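Side-chain contacts in Es1 family protein (Ehrlichia chaffeensis, PDB 3L3B), which is of unconfirmed activity but is probably linked to isoprenoid biosynthesis, and carries the amidotransferase-like fold of the DJ-1/PfpI family: residues B[39-42]-B[43-47]; B[161-164]-B[165-169]; B[226-229]-B[230-234]. One frame throughout, in Å; residues are numbered along the deposited sequence.

How the contacts relate
The three contacts are local ones along three different helices, met along the chain in the order 1, 2, 3: helix 41-53, with its N-cap included, helix 160-168 and helix 221-238. Contacts 1 and 3 are neighbours, their centres 13 Å apart, and they touch where Ile228 CD1 packs 3.8 Å from Glu43 CA. Contact 2 lies about 20 Å, centre to centre, from each of the others, touches neither, and sits across the centre of the chain from contact 1. This distribution fits a mixed, largely parallel sheet flanked by helices, as in the DJ-1/PfpI family. Contact 1 alone of the three reaches the second subunit, so helix 41-53 joins the chain's core to the dimer interface.

Contact 1: B[39-42]-B[43-47]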
ATOM      1  N   SER B  39       0.789  -0.887 -10.426  1.00  9.85           N
ATOM      2  CA  SER B  39       1.452  -1.771  -9.474  1.00  9.08           C
ATOM      3  C   SER B  39       0.528  -2.268  -8.393  1.00  9.39           C
ATOM      4  O   SER B  39      -0.313  -1.518  -7.875  1.00  7.78           O
ATOM      5  CB  SER B  39       2.608  -1.042  -8.788  1.00  9.31           C
ATOM      6  OG  SER B  39       3.657  -0.789  -9.677  1.00  9.45           O
ATOM      7  N   GLU B  40       0.734  -3.522  -8.005  1.00  9.75           N
ATOM      8  CA  GLU B  40       0.055  -4.130  -6.854  1.00 10.30           C
ATOM      9  C   GLU B  40       0.533  -3.370  -5.608  1.00  9.75           C
ATOM     10  O   GLU B  40       1.712  -3.298  -5.280  1.00 10.07           O
ATOM     11  CB  GLU B  40       0.421  -5.611  -6.781  1.00 11.24           C
ATOM     12  CG  GLU B  40      -0.665  -6.559  -6.271  1.00 12.45           C
ATOM     13  CD  GLU B  40      -1.166  -6.181  -4.943  1.00 18.91           C
ATOM     14  OE1 GLU B  40      -2.421  -6.280  -4.739  1.00 18.89           O
ATOM     15  OE2 GLU B  40      -0.305  -5.765  -4.110  1.00 19.57           O
ATOM     16  N   ILE B  41      -0.395  -2.714  -4.975  1.00  9.40           N
ATOM     17  CA  ILE B  41      -0.112  -1.770  -3.874  1.00  9.38           C
ATOM     18  C   ILE B  41       0.456  -2.510  -2.671  1.00  9.10           C
ATOM     19  O   ILE B  41       1.382  -2.006  -2.054  1.00  9.03           O
ATOM     20  CB  ILE B  41      -1.366  -0.998  -3.501  1.00  8.47           C
ATOM     21  CG1 ILE B  41      -1.822  -0.054  -4.621  1.00 11.14           C
ATOM     22  CG2 ILE B  41      -1.201  -0.253  -2.156  1.00 11.06           C
ATOM     23  CD1 ILE B  41      -3.298   0.436  -4.391  1.00 10.52           C
ATOM     24  N   ARG B  42      -0.058  -3.701  -2.350  1.00  8.84           N
ATOM     25  CA  ARG B  42       0.448  -4.422  -1.193  1.00  9.42           C
ATOM     26  C   ARG B  42       1.869  -4.898  -1.432  1.00  8.88           C
ATOM     27  O   ARG B  42       2.724  -4.718  -0.578  1.00  9.22           O
ATOM     28  CB  ARG B  42      -0.467  -5.571  -0.808  1.00  9.36           C
ATOM     29  CG  ARG B  42      -1.820  -5.066  -0.416  1.00 13.17           C
ATOM     30  CD  ARG B  42      -2.846  -6.124  -0.659  1.00 14.40           C
ATOM     31  NE  ARG B  42      -4.174  -5.606  -0.402  1.00 15.05           N
ATOM     32  CZ  ARG B  42      -5.151  -6.307   0.154  1.00 14.09           C
ATOM     33  NH1 ARG B  42      -4.968  -7.571   0.499  1.00 12.44           N
ATOM     34  NH2 ARG B  42      -6.321  -5.735   0.321  1.00 15.11           N
ATOM     35  N   GLU B  43       2.123  -5.439  -2.607  1.00  7.91           N
ATOM     36  CA  GLU B  43       3.481  -5.831  -2.991  1.00  9.52           C
ATOM     37  C   GLU B  43       4.467  -4.668  -2.935  1.00  9.52           C
ATOM     38  O   GLU B  43       5.636  -4.837  -2.462  1.00  9.73           O
ATOM     39  CB  GLU B  43       3.532  -6.516  -4.358  1.00  9.54           C
ATOM     40  CG  GLU B  43       2.660  -7.747  -4.456  1.00 11.74           C
ATOM     41  CD  GLU B  43       2.593  -8.345  -5.880  1.00 13.88           C
ATOM     42  OE1 GLU B  43       3.289  -7.855  -6.829  1.00 13.72           O
ATOM     43  OE2 GLU B  43       1.798  -9.301  -6.049  1.00 12.68           O
ATOM     44  N   ALA B  44       4.054  -3.505  -3.409  1.00  7.74           N
ATOM     45  CA  ALA B  44       4.952  -2.347  -3.364  1.00  7.93           C
ATOM     46  C   ALA B  44       5.199  -1.926  -1.935  1.00  8.01           C
ATOM     47  O   ALA B  44       6.319  -1.681  -1.580  1.00  9.30           O
ATOM     48  CB  ALA B  44       4.423  -1.175  -4.143  1.00  8.05           C
ATOM     49  N   VAL B  45       4.156  -1.810  -1.117  1.00  7.11           N
ATOM     50  CA  VAL B  45       4.344  -1.395   0.261  1.00  7.75           C
ATOM     51  C   VAL B  45       5.249  -2.393   0.986  1.00  8.59           C
ATOM     52  O   VAL B  45       6.144  -1.973   1.721  1.00  8.77           O
ATOM     53  CB  VAL B  45       2.999  -1.221   1.017  1.00  7.89           C
ATOM     54  CG1 VAL B  45       3.210  -1.090   2.556  1.00  7.40           C
ATOM     55  CG2 VAL B  45       2.272  -0.006   0.450  1.00  8.65           C
ATOM     56  N   LEU B  46       5.040  -3.698   0.754  1.00  8.22           N
ATOM     57  CA  LEU B  46       5.784  -4.731   1.490  1.00  7.95           C
ATOM     58  C   LEU B  46       7.265  -4.790   1.054  1.00  8.48           C
ATOM     59  O   LEU B  46       8.165  -5.059   1.882  1.00  9.33           O
ATOM     60  CB  LEU B  46       5.069  -6.083   1.409  1.00  7.73           C
ATOM     61  CG  LEU B  46       3.666  -6.193   2.005  1.00 10.31           C
ATOM     62  CD1 LEU B  46       3.046  -7.547   1.658  1.00 10.65           C
ATOM     63  CD2 LEU B  46       3.668  -5.941   3.497  1.00 11.83           C
ATOM     64  N   VAL B  47       7.506  -4.542  -0.230  1.00  8.00           N
ATOM     65  CA  VAL B  47       8.860  -4.376  -0.767  1.00  8.84           C
ATOM     66  C   VAL B  47       9.555  -3.184  -0.055  1.00  9.57           C
ATOM     67  O   VAL B  47      10.687  -3.308   0.399  1.00 10.26           O
ATOM     68  CB  VAL B  47       8.842  -4.177  -2.268  1.00  7.83           C
ATOM     69  CG1 VAL B  47      10.149  -3.483  -2.764  1.00  8.25           C
ATOM     70  CG2 VAL B  47       8.635  -5.514  -2.972  1.00 10.88           C
TER
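The carboxylate of Glu43 overlaps the aliphatic part of Glu40: Glu43 CD lies 3.6 Å from Glu40 CB and Glu43 OE2 3.7 Å from Glu40 CG. The two side chains cross at about a right angle, with carboxylate planes 40° apart. Bent at chi2 (-56°), Glu40, the N-cap residue, turns its carboxylate back over the helix start, and its OE2 accepts a nearly straight bond from Glu43 N (2.9 Å, 166° at the hydrogen). A weak bond from Arg42 N adds to the cap. The two carboxylates come near, Glu40 OE2 4.5 Å from Glu43 OE2, and each has outside partners: Glu40 OE1 salt-bridges Arg94 of the second subunit, and Glu43 accepts from Gly115 N and Tyr215 N. Glu43 also touches Cys158, consistent with the glutamate beside the cysteine in DJ-1/PfpI proteins. Leu46 CG is packed tightly on Arg42 O, at 3.1 Å, the oxygen that accepts Leu46 N, and Ile41 CG2 meets Val45 CG2 at 4.3 Å. Helix 41-53 is the crossover between parallel strands 24-29 and 56-62. Ile41 and Ala44 pack on helix 85-92, Leu46 on helix 221-238, while Ile41 and Val45 meet their counterparts in the second subunit.

Contact 2: B[161-164]-B[165-169]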
ATOM      1  N   PRO B 161       8.350 -11.271 -12.841  1.00  8.97           N
ATOM      2  CA  PRO B 161       9.417 -12.181 -13.268  1.00  9.54           C
ATOM      3  C   PRO B 161       9.327 -12.561 -14.733  1.00 10.04           C
ATOM      4  O   PRO B 161      10.366 -12.727 -15.373  1.00  9.36           O
ATOM      5  CB  PRO B 161       9.253 -13.389 -12.337  1.00  8.31           C
ATOM      6  CG  PRO B 161       8.697 -12.840 -11.092  1.00  9.43           C
ATOM      7  CD  PRO B 161       7.769 -11.694 -11.546  1.00  9.73           C
ATOM      8  N   ALA B 162       8.094 -12.694 -15.253  1.00  9.24           N
ATOM      9  CA  ALA B 162       7.838 -13.037 -16.652  1.00  9.53           C
ATOM     10  C   ALA B 162       8.330 -11.935 -17.560  1.00 10.23           C
ATOM     11  O   ALA B 162       8.974 -12.195 -18.596  1.00 10.82           O
ATOM     12  CB  ALA B 162       6.282 -13.310 -16.893  1.00 10.79           C
ATOM     13  N   VAL B 163       8.067 -10.694 -17.171  1.00  9.99           N
ATOM     14  CA  VAL B 163       8.527  -9.564 -17.934  1.00 10.38           C
ATOM     15  C   VAL B 163      10.061  -9.448 -17.944  1.00 10.90           C
ATOM     16  O   VAL B 163      10.644  -9.108 -18.990  1.00  9.85           O
ATOM     17  CB  VAL B 163       7.942  -8.256 -17.464  1.00 11.50           C
ATOM     18  CG1 VAL B 163       8.391  -7.089 -18.427  1.00 11.52           C
ATOM     19  CG2 VAL B 163       6.392  -8.367 -17.387  1.00 11.22           C
ATOM     20  N   VAL B 164      10.685  -9.751 -16.798  1.00  9.96           N
ATOM     21  CA  VAL B 164      12.136  -9.744 -16.686  1.00  9.89           C
ATOM     22  C   VAL B 164      12.739 -10.824 -17.577  1.00  8.79           C
ATOM     23  O   VAL B 164      13.715 -10.561 -18.271  1.00  9.30           O
ATOM     24  CB  VAL B 164      12.624  -9.903 -15.224  1.00  9.57           C
ATOM     25  CG1 VAL B 164      14.192 -10.084 -15.187  1.00  8.63           C
ATOM     26  CG2 VAL B 164      12.172  -8.726 -14.364  1.00 11.80           C
ATOM     27  N   VAL B 165      12.166 -12.028 -17.549  1.00  7.61           N
ATOM     28  CA  VAL B 165      12.642 -13.119 -18.403  1.00  8.40           C
ATOM     29  C   VAL B 165      12.634 -12.662 -19.855  1.00  8.95           C
ATOM     30  O   VAL B 165      13.649 -12.777 -20.543  1.00  8.08           O
ATOM     31  CB  VAL B 165      11.853 -14.445 -18.165  1.00  8.01           C
ATOM     32  CG1 VAL B 165      12.085 -15.454 -19.231  1.00  7.78           C
ATOM     33  CG2 VAL B 165      12.194 -14.996 -16.747  1.00  8.55           C
ATOM     34  N   ALA B 166      11.516 -12.072 -20.273  1.00  7.95           N
ATOM     35  CA  ALA B 166      11.322 -11.667 -21.665  1.00  8.50           C
ATOM     36  C   ALA B 166      12.331 -10.585 -22.089  1.00  7.53           C
ATOM     37  O   ALA B 166      12.983 -10.674 -23.121  1.00  8.36           O
ATOM     38  CB  ALA B 166       9.858 -11.160 -21.867  1.00  6.82           C
ATOM     39  N   LEU B 167      12.489  -9.568 -21.270  1.00  7.34           N
ATOM     40  CA  LEU B 167      13.375  -8.506 -21.627  1.00  7.46           C
ATOM     41  C   LEU B 167      14.859  -8.951 -21.621  1.00  7.26           C
ATOM     42  O   LEU B 167      15.659  -8.320 -22.302  1.00  7.10           O
ATOM     43  CB  LEU B 167      13.132  -7.262 -20.764  1.00  8.70           C
ATOM     44  CG  LEU B 167      13.641  -7.178 -19.324  1.00  9.97           C
ATOM     45  CD1 LEU B 167      15.106  -6.690 -19.261  1.00 11.29           C
ATOM     46  CD2 LEU B 167      12.759  -6.235 -18.412  1.00  9.85           C
ATOM     47  N   LEU B 168      15.209  -9.987 -20.857  1.00  5.80           N
ATOM     48  CA  LEU B 168      16.595 -10.532 -20.852  1.00  8.10           C
ATOM     49  C   LEU B 168      16.874 -11.688 -21.865  1.00  8.27           C
ATOM     50  O   LEU B 168      18.022 -12.111 -22.046  1.00  7.80           O
ATOM     51  CB  LEU B 168      16.973 -10.952 -19.451  1.00  7.31           C
ATOM     52  CG  LEU B 168      17.124  -9.830 -18.429  1.00  7.22           C
ATOM     53  CD1 LEU B 168      17.326 -10.402 -17.011  1.00  5.72           C
ATOM     54  CD2 LEU B 168      18.238  -8.811 -18.835  1.00  8.25           C
ATOM     55  N   LYS B 169      15.840 -12.183 -22.525  1.00  9.52           N
ATOM     56  CA  LYS B 169      15.912 -13.469 -23.227  1.00 11.26           C
ATOM     57  C   LYS B 169      16.941 -13.558 -24.346  1.00 11.15           C
ATOM     58  O   LYS B 169      17.404 -14.647 -24.654  1.00  9.73           O
ATOM     59  CB  LYS B 169      14.543 -13.847 -23.796  1.00 12.41           C
ATOM     60  CG  LYS B 169      14.218 -13.169 -25.102  1.00 17.55           C
ATOM     61  CD  LYS B 169      12.713 -13.221 -25.381  1.00 24.79           C
ATOM     62  CE  LYS B 169      12.342 -14.282 -26.424  1.00 26.90           C
ATOM     63  NZ  LYS B 169      10.983 -13.899 -26.994  1.00 27.68           N
TER
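The carbonyl plane of Pro161 is met from 25° out of plane by Val165 N, which donates to Pro161 O at 2.9 Å. A carbon crowds the same oxygen: Val165 places CG2 beside its own backbone N, and this branch therefore comes to 3.2 Å from Pro161 O, the atom its amide binds. The carbonyls of Ala162, Val163 and Val164 receive Ala166 N, Leu167 N and Leu168 N with closely similar tilts, the regular pattern of an alpha-helix. The last of these bonds, Leu168 N to Val164 O at 3.0 Å, is the most bent of the four, 146° at the hydrogen. Leu167 holds CG flanked by both the backbone N and the carbonyl carbon (chi1 77°), which sets Leu167 CG against two carbonyl oxygens, 3.5 Å from Val164 O and 3.6 Å from Val163 O. Its CD2 only skirts Val163 CG1, at 4.5 Å. The closer of the two apolar pairs is Val164 with Leu168: they run alongside each other in the same direction, with Val164 CG1 3.6 Å from Leu168 CD1. Helix 160-168 follows strand 154-157 of the central sheet closely. Val163 and Leu167 pack against Phe140 of helix 138-149, and Arg145 of that helix donates through NE to Leu167 O. Ala162 touches Leu185 and Ile186 of helix 185-189, and Val165 touches Met189, while Pro161 and Val165 touch Val176 of the short strand 175-176.

Contact 3: B[226-229]-B[230-234]; sequences LGIQ and DMISS
Ser233 grips Gln229 O twice: its OG donates at 2.8 Å to Gln229 O, and its backbone N at 3.1 Å to the same oxygen. The two donors arrive from opposite faces of the carbonyl plane, the hydroxyl tilted 34° from it and the amide 26°. With OG beside the backbone N (chi1 -61°), the serine folds its hydroxyl back onto the preceding turn, and the bond in turn fixes that rotation. The motif repeats one residue later, where Ser234 OG reaches Asp230 O at 2.7 Å while Ser234 N approaches from the other face. The side chain of Asp230 looks elsewhere: OD1 is hydrogen-bonded to Ser201 OG. Along the buried side the contact turns apolar. Ile232 CG1 lies 3.4 Å from Ile228 O, the oxygen that accepts Ile232 N at 3.1 Å, and meets Ile228 CG2 at 4.3 Å. Helix 221-238 packs over the central sheet here, with Met231 on Val112 of strand 110-113 and on Phe210 and Cys212 of strand 209-212. Ile228 touches Val47, Gln229 touches Glu50 and Ser233 touches Arg53, so this part of helix 221-238 packs on the sheet and runs alongside helix 41-53.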
ATOM      1  N   LEU B 226       5.469 -13.073   3.548  1.00 10.69           N
ATOM      2  CA  LEU B 226       6.542 -14.003   3.874  1.00 10.40           C
ATOM      3  C   LEU B 226       7.429 -14.245   2.669  1.00 10.06           C
ATOM      4  O   LEU B 226       8.655 -14.273   2.782  1.00  9.23           O
ATOM      5  CB  LEU B 226       5.975 -15.306   4.397  1.00 10.18           C
ATOM      6  CG  LEU B 226       5.418 -15.254   5.800  1.00 10.78           C
ATOM      7  CD1 LEU B 226       4.942 -16.640   6.170  1.00 12.11           C
ATOM      8  CD2 LEU B 226       6.438 -14.685   6.824  1.00 11.08           C
ATOM      9  N   GLY B 227       6.814 -14.363   1.495  1.00 10.01           N
ATOM     10  CA  GLY B 227       7.572 -14.541   0.286  1.00  9.47           C
ATOM     11  C   GLY B 227       8.399 -13.323  -0.087  1.00  9.46           C
ATOM     12  O   GLY B 227       9.509 -13.457  -0.494  1.00 10.24           O
ATOM     13  N   ILE B 228       7.849 -12.122   0.034  1.00  9.92           N
ATOM     14  CA  ILE B 228       8.574 -10.875  -0.270  1.00  9.77           C
ATOM     15  C   ILE B 228       9.710 -10.668   0.709  1.00  9.91           C
ATOM     16  O   ILE B 228      10.773 -10.206   0.345  1.00 11.61           O
ATOM     17  CB  ILE B 228       7.597  -9.633  -0.225  1.00  9.57           C
ATOM     18  CG1 ILE B 228       6.707  -9.701  -1.447  1.00  8.71           C
ATOM     19  CG2 ILE B 228       8.377  -8.329  -0.169  1.00 10.22           C
ATOM     20  CD1 ILE B 228       5.464  -8.753  -1.481  1.00 10.32           C
ATOM     21  N   GLN B 229       9.471 -10.985   1.965  1.00 10.98           N
ATOM     22  CA  GLN B 229      10.502 -10.901   2.990  1.00 12.24           C
ATOM     23  C   GLN B 229      11.705 -11.816   2.631  1.00 12.26           C
ATOM     24  O   GLN B 229      12.852 -11.419   2.761  1.00 11.06           O
ATOM     25  CB  GLN B 229       9.905 -11.281   4.342  1.00 12.57           C
ATOM     26  CG  GLN B 229      10.903 -11.356   5.484  1.00 15.78           C
ATOM     27  CD  GLN B 229      10.239 -11.733   6.783  1.00 16.86           C
ATOM     28  OE1 GLN B 229      10.049 -12.908   7.076  1.00 18.92           O
ATOM     29  NE2 GLN B 229       9.872 -10.737   7.560  1.00 20.31           N
ATOM     30  N   ASP B 230      11.427 -13.017   2.144  1.00 12.55           N
ATOM     31  CA  ASP B 230      12.501 -13.929   1.764  1.00 11.62           C
ATOM     32  C   ASP B 230      13.295 -13.443   0.539  1.00 11.30           C
ATOM     33  O   ASP B 230      14.508 -13.618   0.461  1.00  9.47           O
ATOM     34  CB  ASP B 230      11.943 -15.296   1.455  1.00 12.28           C
ATOM     35  CG  ASP B 230      13.050 -16.350   1.374  1.00 12.34           C
ATOM     36  OD1 ASP B 230      13.301 -16.887   0.267  1.00 14.99           O
ATOM     37  OD2 ASP B 230      13.708 -16.570   2.408  1.00 13.22           O
ATOM     38  N   MET B 231      12.589 -12.836  -0.412  1.00 10.18           N
ATOM     39  CA  MET B 231      13.222 -12.333  -1.594  1.00 10.10           C
ATOM     40  C   MET B 231      14.218 -11.212  -1.268  1.00  9.34           C
ATOM     41  O   MET B 231      15.368 -11.273  -1.669  1.00  9.02           O
ATOM     42  CB  MET B 231      12.160 -11.840  -2.574  1.00  9.95           C
ATOM     43  CG  MET B 231      12.772 -11.544  -3.885  1.00 10.36           C
ATOM     44  SD  MET B 231      11.677 -10.807  -5.045  1.00 12.99           S
ATOM     45  CE  MET B 231      11.626  -9.133  -4.445  1.00 10.32           C
ATOM     46  N   ILE B 232      13.782 -10.218  -0.504  1.00 10.17           N
ATOM     47  CA  ILE B 232      14.596  -9.051  -0.182  1.00 10.21           C
ATOM     48  C   ILE B 232      15.768  -9.470   0.699  1.00 12.04           C
ATOM     49  O   ILE B 232      16.911  -9.060   0.425  1.00 12.22           O
ATOM     50  CB  ILE B 232      13.779  -7.946   0.552  1.00 10.89           C
ATOM     51  CG1 ILE B 232      12.614  -7.390  -0.310  1.00  9.57           C
ATOM     52  CG2 ILE B 232      14.727  -6.860   1.058  1.00 11.44           C
ATOM     53  CD1 ILE B 232      12.941  -6.803  -1.698  1.00 10.04           C
ATOM     54  N   SER B 233      15.509 -10.304   1.719  1.00 12.01           N
ATOM     55  CA  SER B 233      16.594 -10.943   2.475  1.00 12.68           C
ATOM     56  C   SER B 233      17.650 -11.541   1.556  1.00 12.77           C
ATOM     57  O   SER B 233      18.828 -11.268   1.713  1.00 11.88           O
ATOM     58  CB  SER B 233      16.080 -12.061   3.406  1.00 12.98           C
ATOM     59  OG  SER B 233      15.165 -11.544   4.360  1.00 16.30           O
ATOM     60  N   SER B 234      17.220 -12.370   0.609  1.00 13.13           N
ATOM     61  CA  SER B 234      18.147 -13.079  -0.265  1.00 12.46           C
ATOM     62  C   SER B 234      18.957 -12.107  -1.097  1.00 12.00           C
ATOM     63  O   SER B 234      20.134 -12.320  -1.341  1.00  9.92           O
ATOM     64  CB  SER B 234      17.391 -14.027  -1.193  1.00 12.83           C
ATOM     65  OG  SER B 234      16.681 -14.985  -0.430  1.00 14.67           O
TER